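Local coordinates for sensory box/GGDEF family protein (Caulobacter crescentus, PDB 4YME) that probably takes part in cyclic di-GMP signalling as a membrane protein, of which this chain is the diguanylate cyclase-type GGDEF domain, at residues 87-92 with 96-101; 22-27 with 130-135; 34-39 with 140-145; 38-43 with 148-153. All blocks are in the same frame, centred on the assembly; numbering follows the deposited sequence. Where two conformers were deposited one is given.

Contact 1 (87-92 with 96-101)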
loop_
_atom_site.group_PDB
_atom_site.type_symbol
_atom_site.label_atom_id
_atom_site.label_comp_id
_atom_site.label_asym_id
_atom_site.label_seq_id
_atom_site.Cartn_x
_atom_site.Cartn_y
_atom_site.Cartn_z
ATOM N N VAL A 87 -0.788 -2.703 0.590
ATOM C CA VAL A 87 -1.238 -3.698 -0.374
ATOM C C VAL A 87 -0.830 -5.050 0.129
ATOM O O VAL A 87 0.315 -5.267 0.552
ATOM C CB VAL A 87 -0.637 -3.456 -1.777
ATOM C CG1 VAL A 87 -0.913 -4.629 -2.670
ATOM C CG2 VAL A 87 -1.143 -2.131 -2.357
ATOM N N VAL A 88 -1.783 -5.974 0.148
ATOM C CA VAL A 88 -1.517 -7.366 0.455
ATOM C C VAL A 88 -1.587 -8.179 -0.807
ATOM O O VAL A 88 -2.609 -8.197 -1.483
ATOM C CB VAL A 88 -2.482 -7.904 1.541
ATOM C CG1 VAL A 88 -2.228 -9.388 1.775
ATOM C CG2 VAL A 88 -2.416 -7.098 2.814
ATOM N N GLN A 89 -0.465 -8.837 -1.124
ATOM C CA GLN A 89 -0.339 -9.635 -2.340
ATOM C C GLN A 89 -0.401 -11.117 -1.980
ATOM O O GLN A 89 0.375 -11.602 -1.183
ATOM C CB GLN A 89 1.025 -9.368 -2.975
ATOM C CG GLN A 89 1.179 -10.156 -4.254
ATOM C CD GLN A 89 2.642 -10.178 -4.720
ATOM O OE1 GLN A 89 3.575 -10.412 -3.918
ATOM N NE2 GLN A 89 2.825 -9.953 -5.979
ATOM N N ILE A 90 -1.359 -11.813 -2.602
ATOM C CA ILE A 90 -1.401 -13.269 -2.602
ATOM C C ILE A 90 -1.091 -13.728 -4.017
ATOM O O ILE A 90 -1.764 -13.352 -4.963
ATOM C CB ILE A 90 -2.767 -13.797 -2.176
ATOM C CG1 ILE A 90 -3.081 -13.458 -0.731
ATOM C CG2 ILE A 90 -2.800 -15.321 -2.317
ATOM C CD1 ILE A 90 -4.519 -13.714 -0.256
ATOM N N ALA A 91 -0.084 -14.581 -4.136
ATOM C CA ALA A 91 0.415 -14.952 -5.470
ATOM C C ALA A 91 1.101 -16.305 -5.419
ATOM O O ALA A 91 0.986 -17.004 -4.445
ATOM C CB ALA A 91 1.365 -13.892 -5.973
ATOM N N GLY A 92 1.804 -16.663 -6.498
ATOM C CA GLY A 92 2.514 -17.970 -6.587
ATOM C C GLY A 92 4.023 -17.865 -6.493
ATOM O O GLY A 92 4.570 -16.902 -5.928
ATOM N N PRO A 96 10.065 -13.709 -2.965
ATOM C CA PRO A 96 10.825 -12.450 -2.979
ATOM C C PRO A 96 10.755 -11.761 -4.354
ATOM O O PRO A 96 10.476 -10.561 -4.407
ATOM C CB PRO A 96 12.264 -12.884 -2.628
ATOM C CG PRO A 96 12.158 -14.252 -2.125
ATOM C CD PRO A 96 10.983 -14.856 -2.800
ATOM N N ALA A 97 10.948 -12.525 -5.437
ATOM C CA ALA A 97 10.740 -12.020 -6.805
ATOM C C ALA A 97 9.323 -11.500 -7.081
ATOM O O ALA A 97 9.172 -10.424 -7.647
ATOM C CB ALA A 97 11.062 -13.090 -7.835
ATOM N N VAL A 98 8.300 -12.284 -6.751
ATOM C CA VAL A 98 6.918 -11.926 -7.122
ATOM C C VAL A 98 6.449 -10.648 -6.405
ATOM O O VAL A 98 5.707 -9.810 -6.987
ATOM C CB VAL A 98 5.894 -13.113 -6.888
ATOM C CG1 VAL A 98 5.639 -13.371 -5.429
ATOM C CG2 VAL A 98 4.593 -12.843 -7.555
ATOM N N ALA A 99 6.893 -10.513 -5.148
ATOM C CA ALA A 99 6.618 -9.305 -4.370
ATOM C C ALA A 99 7.430 -8.114 -4.922
ATOM O O ALA A 99 6.884 -7.032 -5.153
ATOM C CB ALA A 99 6.922 -9.507 -2.952
ATOM N N ALA A 100 8.730 -8.338 -5.187
ATOM C CA ALA A 100 9.566 -7.277 -5.790
ATOM C C ALA A 100 8.985 -6.798 -7.127
ATOM O O ALA A 100 9.037 -5.585 -7.436
ATOM C CB ALA A 100 11.007 -7.798 -6.005
ATOM N N GLU A 101 8.404 -7.706 -7.913
ATOM C CA GLU A 101 7.855 -7.334 -9.214
ATOM C C GLU A 101 6.618 -6.406 -9.073
ATOM O O GLU A 101 6.444 -5.405 -9.795
ATOM C CB GLU A 101 7.498 -8.553 -10.032
ATOM C CG GLU A 101 7.138 -8.199 -11.502
ATOM C CD GLU A 101 5.648 -7.933 -11.770
ATOM O OE1 GLU A 101 4.784 -8.271 -10.927
ATOM O OE2 GLU A 101 5.324 -7.381 -12.858
#

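Contact 2 (22-27 with 130-135)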
loop_
_atom_site.group_PDB
_atom_site.type_symbol
_atom_site.label_atom_id
_atom_site.label_comp_id
_atom_site.label_asym_id
_atom_site.label_seq_id
_atom_site.Cartn_x
_atom_site.Cartn_y
_atom_site.Cartn_z
ATOM N N ALA A 22 -6.952 -13.714 7.710
ATOM C CA ALA A 22 -7.566 -14.848 6.958
ATOM C C ALA A 22 -6.627 -15.341 5.859
ATOM O O ALA A 22 -6.518 -16.547 5.592
ATOM C CB ALA A 22 -8.903 -14.443 6.395
ATOM N N ALA A 23 -5.925 -14.409 5.213
ATOM C CA ALA A 23 -4.994 -14.735 4.131
ATOM C C ALA A 23 -3.860 -15.598 4.650
ATOM O O ALA A 23 -3.418 -16.501 3.950
ATOM C CB ALA A 23 -4.439 -13.455 3.492
ATOM N N ILE A 24 -3.375 -15.332 5.857
ATOM C CA ILE A 24 -2.323 -16.155 6.441
ATOM C C ILE A 24 -2.801 -17.618 6.517
ATOM O O ILE A 24 -2.074 -18.528 6.153
ATOM C CB ILE A 24 -1.870 -15.583 7.834
ATOM C CG1 ILE A 24 -1.102 -14.285 7.636
ATOM C CG2 ILE A 24 -1.060 -16.619 8.620
ATOM C CD1 ILE A 24 -0.907 -13.456 8.936
ATOM N N ASP A 25 -4.021 -17.838 7.023
ATOM C CA ASP A 25 -4.529 -19.203 7.114
ATOM C C ASP A 25 -4.648 -19.849 5.717
ATOM O O ASP A 25 -4.354 -21.032 5.548
ATOM C CB ASP A 25 -5.880 -19.252 7.796
ATOM C CG ASP A 25 -5.809 -18.914 9.285
ATOM O OD1 ASP A 25 -4.702 -19.008 9.857
ATOM O OD2 ASP A 25 -6.866 -18.488 9.799
ATOM N N ARG A 26 -5.103 -19.075 4.739
ATOM C CA ARG A 26 -5.192 -19.554 3.378
ATOM C C ARG A 26 -3.842 -20.037 2.817
ATOM O O ARG A 26 -3.729 -21.164 2.310
ATOM C CB ARG A 26 -5.852 -18.508 2.484
ATOM C CG ARG A 26 -5.675 -18.771 1.017
ATOM C CD ARG A 26 -6.336 -17.733 0.153
ATOM N NE ARG A 26 -5.842 -17.808 -1.210
ATOM C CZ ARG A 26 -6.456 -17.245 -2.242
ATOM N NH1 ARG A 26 -7.621 -16.603 -2.078
ATOM N NH2 ARG A 26 -5.940 -17.368 -3.438
ATOM N N VAL A 27 -2.811 -19.216 2.976
ATOM C CA VAL A 27 -1.564 -19.504 2.318
ATOM C C VAL A 27 -0.793 -20.579 3.109
ATOM O O VAL A 27 -0.032 -21.333 2.531
ATOM C CB VAL A 27 -0.687 -18.263 2.015
ATOM C CG1 VAL A 27 -1.456 -17.221 1.245
ATOM C CG2 VAL A 27 -0.045 -17.643 3.233
ATOM N N SER A 130 7.245 -6.683 3.517
ATOM C CA SER A 130 7.414 -7.793 4.444
ATOM C C SER A 130 6.844 -9.056 3.855
ATOM O O SER A 130 5.764 -9.053 3.234
ATOM C CB SER A 130 6.730 -7.501 5.761
ATOM O OG SER A 130 7.161 -6.254 6.238
ATOM N N LEU A 131 7.538 -10.194 4.031
ATOM C CA LEU A 131 7.137 -11.468 3.464
ATOM C C LEU A 131 6.759 -12.435 4.560
ATOM O O LEU A 131 7.427 -12.524 5.604
ATOM C CB LEU A 131 8.324 -12.062 2.671
ATOM C CG LEU A 131 8.919 -11.192 1.565
ATOM C CD1 LEU A 131 10.178 -11.844 0.930
ATOM C CD2 LEU A 131 7.862 -10.893 0.565
ATOM N N TYR A 132 5.658 -13.146 4.380
ATOM C CA TYR A 132 5.263 -14.227 5.256
ATOM C C TYR A 132 6.059 -15.514 4.878
ATOM O O TYR A 132 6.209 -15.777 3.689
ATOM C CB TYR A 132 3.754 -14.498 5.081
ATOM C CG TYR A 132 3.250 -15.682 5.876
ATOM C CD1 TYR A 132 2.892 -15.542 7.223
ATOM C CD2 TYR A 132 3.114 -16.931 5.301
ATOM C CE1 TYR A 132 2.458 -16.620 7.959
ATOM C CE2 TYR A 132 2.708 -18.018 6.053
ATOM C CZ TYR A 132 2.385 -17.855 7.382
ATOM O OH TYR A 132 1.932 -18.935 8.117
ATOM N N PRO A 133 6.577 -16.265 5.862
ATOM C CA PRO A 133 6.514 -16.036 7.293
ATOM C C PRO A 133 7.779 -15.407 7.908
ATOM O O PRO A 133 7.788 -15.130 9.099
ATOM C CB PRO A 133 6.380 -17.468 7.849
ATOM C CG PRO A 133 7.155 -18.243 6.926
ATOM C CD PRO A 133 6.956 -17.659 5.563
ATOM N N ASP A 134 8.800 -15.164 7.120
ATOM C CA ASP A 134 10.080 -14.733 7.670
ATOM C C ASP A 134 10.023 -13.407 8.358
ATOM O O ASP A 134 10.719 -13.200 9.349
ATOM C CB ASP A 134 11.126 -14.690 6.578
ATOM C CG ASP A 134 11.453 -16.092 6.018
ATOM O OD1 ASP A 134 11.134 -17.124 6.662
ATOM O OD2 ASP A 134 11.996 -16.155 4.891
ATOM N N ASP A 135 9.158 -12.504 7.857
ATOM C CA ASP A 135 8.978 -11.193 8.434
ATOM C C ASP A 135 7.782 -11.086 9.384
ATOM O O ASP A 135 7.396 -9.989 9.758
ATOM C CB ASP A 135 8.893 -10.129 7.333
ATOM C CG ASP A 135 10.105 -10.068 6.487
ATOM O OD1 ASP A 135 11.254 -10.200 7.069
ATOM O OD2 ASP A 135 10.020 -9.938 5.251
#

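Contact 3 (34-39 with 140-145)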
loop_
_atom_site.group_PDB
_atom_site.type_symbol
_atom_site.label_atom_id
_atom_site.label_comp_id
_atom_site.label_asym_id
_atom_site.label_seq_id
_atom_site.Cartn_x
_atom_site.Cartn_y
_atom_site.Cartn_z
ATOM N N LEU A 34 2.561 -14.812 0.272
ATOM C CA LEU A 34 1.871 -13.688 0.872
ATOM C C LEU A 34 2.895 -12.619 1.250
ATOM O O LEU A 34 3.867 -12.915 1.950
ATOM C CB LEU A 34 1.133 -14.155 2.120
ATOM C CG LEU A 34 0.487 -13.116 3.017
ATOM C CD1 LEU A 34 -0.531 -12.415 2.288
ATOM C CD2 LEU A 34 -0.025 -13.837 4.335
ATOM N N ALA A 35 2.653 -11.404 0.794
ATOM C CA ALA A 35 3.520 -10.228 1.061
ATOM C C ALA A 35 2.683 -9.046 1.473
ATOM O O ALA A 35 1.515 -8.902 1.007
ATOM C CB ALA A 35 4.311 -9.841 -0.156
ATOM N N VAL A 36 3.237 -8.220 2.342
ATOM C CA VAL A 36 2.588 -6.980 2.788
ATOM C C VAL A 36 3.483 -5.842 2.380
ATOM O O VAL A 36 4.655 -5.802 2.759
ATOM C CB VAL A 36 2.326 -6.992 4.282
ATOM C CG1 VAL A 36 1.769 -5.693 4.789
ATOM C CG2 VAL A 36 1.422 -8.254 4.622
ATOM N N ILE A 37 2.900 -4.870 1.698
ATOM C CA ILE A 37 3.588 -3.737 1.145
ATOM C C ILE A 37 3.030 -2.487 1.753
ATOM O O ILE A 37 1.845 -2.200 1.567
ATOM C CB ILE A 37 3.475 -3.694 -0.364
ATOM C CG1 ILE A 37 4.010 -4.976 -0.986
ATOM C CG2 ILE A 37 4.203 -2.490 -0.911
ATOM C CD1 ILE A 37 3.719 -5.203 -2.428
ATOM N N CYS A 38 3.858 -1.743 2.464
ATOM C CA CYS A 38 3.474 -0.461 3.032
ATOM C C CYS A 38 3.980 0.676 2.143
ATOM O O CYS A 38 5.139 0.681 1.748
ATOM C CB CYS A 38 4.059 -0.391 4.446
ATOM S SG CYS A 38 3.609 1.034 5.451
ATOM N N ILE A 39 3.107 1.632 1.832
ATOM C CA ILE A 39 3.387 2.654 0.837
ATOM C C ILE A 39 3.083 4.011 1.400
ATOM O O ILE A 39 2.087 4.170 2.109
ATOM C CB ILE A 39 2.445 2.494 -0.369
ATOM C CG1 ILE A 39 2.605 1.125 -1.016
ATOM C CG2 ILE A 39 2.595 3.645 -1.377
ATOM C CD1 ILE A 39 1.464 0.702 -1.936
ATOM N N GLU A 140 -0.403 -8.624 12.584
ATOM C CA GLU A 140 0.195 -7.497 13.282
ATOM C C GLU A 140 1.700 -7.473 13.122
ATOM O O GLU A 140 2.271 -6.385 12.954
ATOM C CB GLU A 140 -0.172 -7.589 14.764
ATOM C CG GLU A 140 -1.648 -7.396 15.031
ATOM C CD GLU A 140 -2.588 -8.564 14.575
ATOM O OE1 GLU A 140 -2.230 -9.805 14.481
ATOM O OE2 GLU A 140 -3.750 -8.181 14.265
ATOM N N ALA A 141 2.334 -8.660 13.164
ATOM C CA ALA A 141 3.777 -8.771 12.974
ATOM C C ALA A 141 4.164 -8.316 11.579
ATOM O O ALA A 141 5.108 -7.544 11.434
ATOM C CB ALA A 141 4.281 -10.123 13.219
ATOM N N LEU A 142 3.429 -8.765 10.568
ATOM C CA LEU A 142 3.714 -8.340 9.192
ATOM C C LEU A 142 3.492 -6.836 8.994
ATOM O O LEU A 142 4.261 -6.211 8.242
ATOM C CB LEU A 142 2.822 -9.072 8.209
ATOM C CG LEU A 142 3.199 -10.545 8.063
ATOM C CD1 LEU A 142 2.141 -11.342 7.315
ATOM C CD2 LEU A 142 4.548 -10.720 7.376
HETATM N N MSE A 143 2.431 -6.305 9.582
HETATM C CA MSE A 143 2.100 -4.845 9.542
HETATM C C MSE A 143 3.233 -4.026 10.031
HETATM O O MSE A 143 3.661 -3.008 9.403
HETATM C CB MSE A 143 0.971 -4.528 10.532
HETATM C CG MSE A 143 -0.345 -4.871 10.055
HETATM SE SE MSE A 143 -0.393 -4.243 8.248
HETATM C CE MSE A 143 -1.007 -2.456 8.600
ATOM N N ALA A 144 3.687 -4.389 11.234
ATOM C CA ALA A 144 4.742 -3.650 11.927
ATOM C C ALA A 144 6.043 -3.718 11.164
ATOM O O ALA A 144 6.751 -2.703 11.014
ATOM C CB ALA A 144 4.948 -4.169 13.307
ATOM N N ASN A 145 6.390 -4.912 10.711
ATOM C CA ASN A 145 7.642 -5.159 9.974
ATOM C C ASN A 145 7.618 -4.422 8.651
ATOM O O ASN A 145 8.659 -3.917 8.197
ATOM C CB ASN A 145 7.835 -6.629 9.665
ATOM C CG ASN A 145 9.176 -6.892 9.057
ATOM O OD1 ASN A 145 9.337 -6.859 7.835
ATOM N ND2 ASN A 145 10.164 -7.088 9.898
#

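Contact 4 (38-43 with 148-153)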
loop_
_atom_site.group_PDB
_atom_site.type_symbol
_atom_site.label_atom_id
_atom_site.label_comp_id
_atom_site.label_asym_id
_atom_site.label_seq_id
_atom_site.Cartn_x
_atom_site.Cartn_y
_atom_site.Cartn_z
ATOM N N CYS A 38 3.858 -1.743 2.464
ATOM C CA CYS A 38 3.474 -0.461 3.032
ATOM C C CYS A 38 3.980 0.676 2.143
ATOM O O CYS A 38 5.139 0.681 1.748
ATOM C CB CYS A 38 4.059 -0.391 4.446
ATOM S SG CYS A 38 3.609 1.034 5.451
ATOM N N ILE A 39 3.107 1.632 1.832
ATOM C CA ILE A 39 3.387 2.654 0.837
ATOM C C ILE A 39 3.083 4.011 1.400
ATOM O O ILE A 39 2.087 4.170 2.109
ATOM C CB ILE A 39 2.445 2.494 -0.369
ATOM C CG1 ILE A 39 2.605 1.125 -1.016
ATOM C CG2 ILE A 39 2.595 3.645 -1.377
ATOM C CD1 ILE A 39 1.464 0.702 -1.936
ATOM N N ASP A 40 3.932 4.996 1.126
ATOM C CA ASP A 40 3.533 6.349 1.469
ATOM C C ASP A 40 3.924 7.297 0.378
ATOM O O ASP A 40 4.617 6.902 -0.533
ATOM C CB ASP A 40 3.909 6.763 2.852
ATOM C CG ASP A 40 5.309 7.154 3.020
ATOM O OD1 ASP A 40 6.103 7.057 2.076
ATOM O OD2 ASP A 40 5.529 7.732 4.113
ATOM N N LEU A 41 3.366 8.492 0.401
ATOM C CA LEU A 41 3.543 9.441 -0.687
ATOM C C LEU A 41 4.644 10.448 -0.331
ATOM O O LEU A 41 4.666 11.021 0.756
ATOM C CB LEU A 41 2.216 10.166 -1.007
ATOM C CG LEU A 41 1.099 9.226 -1.462
ATOM C CD1 LEU A 41 -0.148 10.051 -1.766
ATOM C CD2 LEU A 41 1.512 8.355 -2.711
ATOM N N ASP A 42 5.491 10.719 -1.309
ATOM C CA ASP A 42 6.683 11.563 -1.079
ATOM C C ASP A 42 6.332 13.013 -0.836
ATOM O O ASP A 42 7.059 13.720 -0.100
ATOM C CB ASP A 42 7.642 11.426 -2.247
ATOM C CG ASP A 42 8.361 10.063 -2.276
ATOM O OD1 ASP A 42 8.210 9.225 -1.376
ATOM O OD2 ASP A 42 9.045 9.866 -3.271
ATOM N N HIS A 43 5.244 13.496 -1.429
ATOM C CA HIS A 43 4.958 14.950 -1.415
ATOM C C HIS A 43 3.545 15.300 -0.986
ATOM O O HIS A 43 2.983 16.338 -1.356
ATOM C CB HIS A 43 5.283 15.578 -2.756
ATOM C CG HIS A 43 6.630 15.215 -3.281
ATOM N ND1 HIS A 43 7.795 15.732 -2.767
ATOM C CD2 HIS A 43 6.981 14.409 -4.298
ATOM C CE1 HIS A 43 8.814 15.225 -3.434
ATOM N NE2 HIS A 43 8.352 14.428 -4.377
HETATM N N MSE A 148 8.396 -0.777 9.400
HETATM C CA MSE A 148 9.813 -0.655 9.631
HETATM C C MSE A 148 10.575 -0.690 8.291
HETATM O O MSE A 148 11.522 0.099 8.069
HETATM C CB MSE A 148 10.289 -1.749 10.551
HETATM C CG MSE A 148 11.634 -1.687 10.934
HETATM SE SE MSE A 148 12.071 -2.737 12.560
HETATM C CE MSE A 148 11.687 -4.468 11.848
ATOM N N ALA A 149 10.163 -1.589 7.406
ATOM C CA ALA A 149 10.777 -1.673 6.079
ATOM C C ALA A 149 10.564 -0.385 5.298
ATOM O O ALA A 149 11.453 0.055 4.581
ATOM C CB ALA A 149 10.196 -2.876 5.340
ATOM N N LEU A 150 9.416 0.252 5.475
ATOM C CA LEU A 150 9.140 1.549 4.840
ATOM C C LEU A 150 10.101 2.597 5.383
ATOM O O LEU A 150 10.689 3.346 4.590
ATOM C CB LEU A 150 7.685 1.990 5.001
ATOM C CG LEU A 150 7.343 3.400 4.460
ATOM C CD1 LEU A 150 7.572 3.536 2.974
ATOM C CD2 LEU A 150 5.908 3.681 4.720
ATOM N N TYR A 151 10.279 2.642 6.711
ATOM C CA TYR A 151 11.235 3.564 7.306
ATOM C C TYR A 151 12.620 3.376 6.687
ATOM O O TYR A 151 13.261 4.367 6.303
ATOM C CB TYR A 151 11.350 3.413 8.857
ATOM C CG TYR A 151 12.423 4.327 9.418
ATOM C CD1 TYR A 151 12.146 5.640 9.692
ATOM C CD2 TYR A 151 13.706 3.861 9.632
ATOM C CE1 TYR A 151 13.125 6.505 10.146
ATOM C CE2 TYR A 151 14.710 4.724 10.098
ATOM C CZ TYR A 151 14.382 6.030 10.337
ATOM O OH TYR A 151 15.318 6.942 10.781
ATOM N N ARG A 152 13.077 2.120 6.634
ATOM C CA ARG A 152 14.404 1.798 6.098
ATOM C C ARG A 152 14.521 2.231 4.638
ATOM O O ARG A 152 15.561 2.749 4.208
ATOM C CB ARG A 152 14.700 0.309 6.212
ATOM C CG ARG A 152 14.903 -0.187 7.636
ATOM C CD ARG A 152 15.949 0.642 8.335
ATOM N NE ARG A 152 16.435 0.042 9.561
ATOM C CZ ARG A 152 17.050 0.734 10.507
ATOM N NH1 ARG A 152 17.206 2.041 10.382
ATOM N NH2 ARG A 152 17.482 0.122 11.586
ATOM N N ALA A 153 13.467 2.000 3.880
ATOM C CA ALA A 153 13.435 2.397 2.463
ATOM C C ALA A 153 13.484 3.914 2.252
ATOM O O ALA A 153 14.064 4.386 1.284
ATOM C CB ALA A 153 12.188 1.833 1.798
#

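Contact 1 (87-92 with 96-101)
Strand 84-91 of the ferredoxin-like GGDEF sheet turns sharply into helix 95-109, and at this strand-to-helix return Gln89, Ala91 and Gly92 meet Val98 and Ala99. The segments run at 133° to each other, with their axes 9.6 Å apart, a gap that a long side chain can bridge. Gln89 does so fully extended, CG anti to the backbone N (chi1 -179°), and its NE2 donates to the backbone O of Val98 at 3.1 Å in an almost straight bond. The Val98 oxygen lies in the plane of the Gln89 amide, but the donor sits well above the carbonyl plane, reaching the helix from its flank. The other half of the amide, OE1, rests 3.3 Å from CA of Ala99, where a small residue lets the glutamine come close to the helix backbone. Nearer the turn Val98 packs through both methyls: CG2 meets CB of Ala91 at 3.7 Å, while CG1 lies the same distance from the O of Gly92. That carbonyl accepts a hydrogen bond from Ser33 OG. Beside the contact runs strand 33-41, paired with Gln89 through Ala35 and touched by Val98 at Ser33 and by Ala99 at Ala35; Val88 and Ile90 turn instead to helix 13-30.

Contact 2 (22-27 with 130-135)
Ile24 and Val27, nearly one turn apart on helix 13-30, both approach the Tyr132 ring obliquely from the side opposite Pro133. The contact thus packs that helix on the cis-proline turn that follows edge strand 125-131 of the ferredoxin-like domain. Ile24 slants across toward the hydroxyl end, its CG2 3.6 Å from CE1 of Tyr132 and almost as near the hydroxyl oxygen. Val27 points along the ring in the reverse sense, so that its CG2 comes to 3.8 Å from CD2 of Tyr132, with CE2 little farther. The tyrosine is carried to the helix by a first torsion that sets CG anti to the backbone N (chi1 176°). Behind it the chain makes a cis peptide bond to Pro133, whose CB stands 3.8 Å above the centre of the other ring face and covers it. The turn is held shut by two bonds: Leu131 N to Asp135 OD2, 2.8 Å, and the backbone bond from Asp135 N to Leu131 O. A tyrosine suits the place because its flat body packs on apolar side chains while its hydroxyl is hydrogen-bonded to Glu28, the next residue of the helix. A serine in its place would probably open a gap beside Ile24 and Val27 and leave Glu28 without its partner. Leu34 of strand 33-41 touches Ile24, Val27 and Tyr132 alike and pairs with Tyr132 through the backbone, and Ile24 continues to Leu142 of helix 139-156.

Contact 3 (34-39 with 140-145)
Val36 and Leu142 form the centre of this contact, where strand 33-41 is crossed by the start of helix 139-156. The CG2 methyl of Val36 sits 3.9 Å from CB of Leu142 and 4.2 Å from its CD1, the two side chains slanting past one another. That same CD1 then reaches along the strand to CD2 of Leu34, at a looser 4.4 Å. The branching of Val36 serves two partners: with CG1 anti to the backbone N (chi1 175°), CG2 is left to face Leu142 while CG1 loosely meets Met143, present as selenomethionine, whose SE lies 4.3 Å away in one of its two conformers. The CB of Met143 leaves the helix on the side away from the strand, and in that conformer the side chain folds back through three successive bends to bring its SE in. No polar bond joins the two segments; branched and flexible apolar chains pack against one another instead, as suits a layer between sheet and helix.

The next shell helps to set the positions. Val36 is paired through its backbone with Ser130, and Ser130 OG is hydrogen-bonded, in one conformer of each residue, to OD1 of Asn145, one turn on from Ala141, so the neighbouring strand can also tie the helix. Glu140 OE2 is hydrogen-bonded to NE2 of Gln17 in helix 13-30. The axes are 8.4 Å apart and cross at -40°. Helix 13-30 adds to the same layer, Leu20 on Val36 and Leu16 on Met143, while Ala35 and Ile37 point to the other face of the sheet, where helix 95-109 packs.

Contact 4 (38-43 with 148-153)
Apolar packing joins Leu150 of helix 139-156 to Cys38 of strand 33-41: CD2 of Leu150 touches SG of Cys38 at 3.6 Å in one of the two cysteine conformers, a thiol small and greasy enough for the core. With CG anti to the backbone N (chi1 175°), the leucine side chain is directed toward the strand.

A second group is van der Waals contact of the leucine methyls with a carboxylate. CD2 of Leu150 is 3.9 Å from CG of Asp40, while CD1 lies 3.9 Å from Asp40 OD1.

The polar link is that of Asp40 OD2, held by a salt bridge to Lys154, one helical turn beyond Leu150. Asp40 corresponds to an aspartate that binds the catalytic metal in related diguanylate cyclases, so this packing probably borders the active site. Cutting Leu150 back to an alanine is likely to open a gap beside the Cys38 thiol and leave the Asp40 carboxylate less firmly placed.

Cys38 and Asp40 are paired through the backbone with Gly128 and Ser126 of edge strand 125-131, and Ser126 also touches Leu150. On the other flank Ile39 pairs with Phe85, and Asp40 touches Asp83, both residues of the GGDEF signature sequence.

Contacts 2, 3 and 4 are buried, whereas contact 1 is only partly so, with Gly92 exposed. Contacts 3 and 4 join the same two elements, strand 33-41 and helix 139-156, at successive positions, their centres about 12 Å apart and Cys38 and Ile39 common to both. Contact 2 adds helix 13-30 on that face of the sheet, and Ile24 CG1 packs on Leu34 CD2 of contact 3 at 3.5 Å. Contact 1 serves the opposite face. The chemistry follows: wholly apolar across contacts 2 and 3, apolar beside a carboxylate in contact 4, and in contact 1 a side chain-to-backbone hydrogen bond, the only one across any of the four.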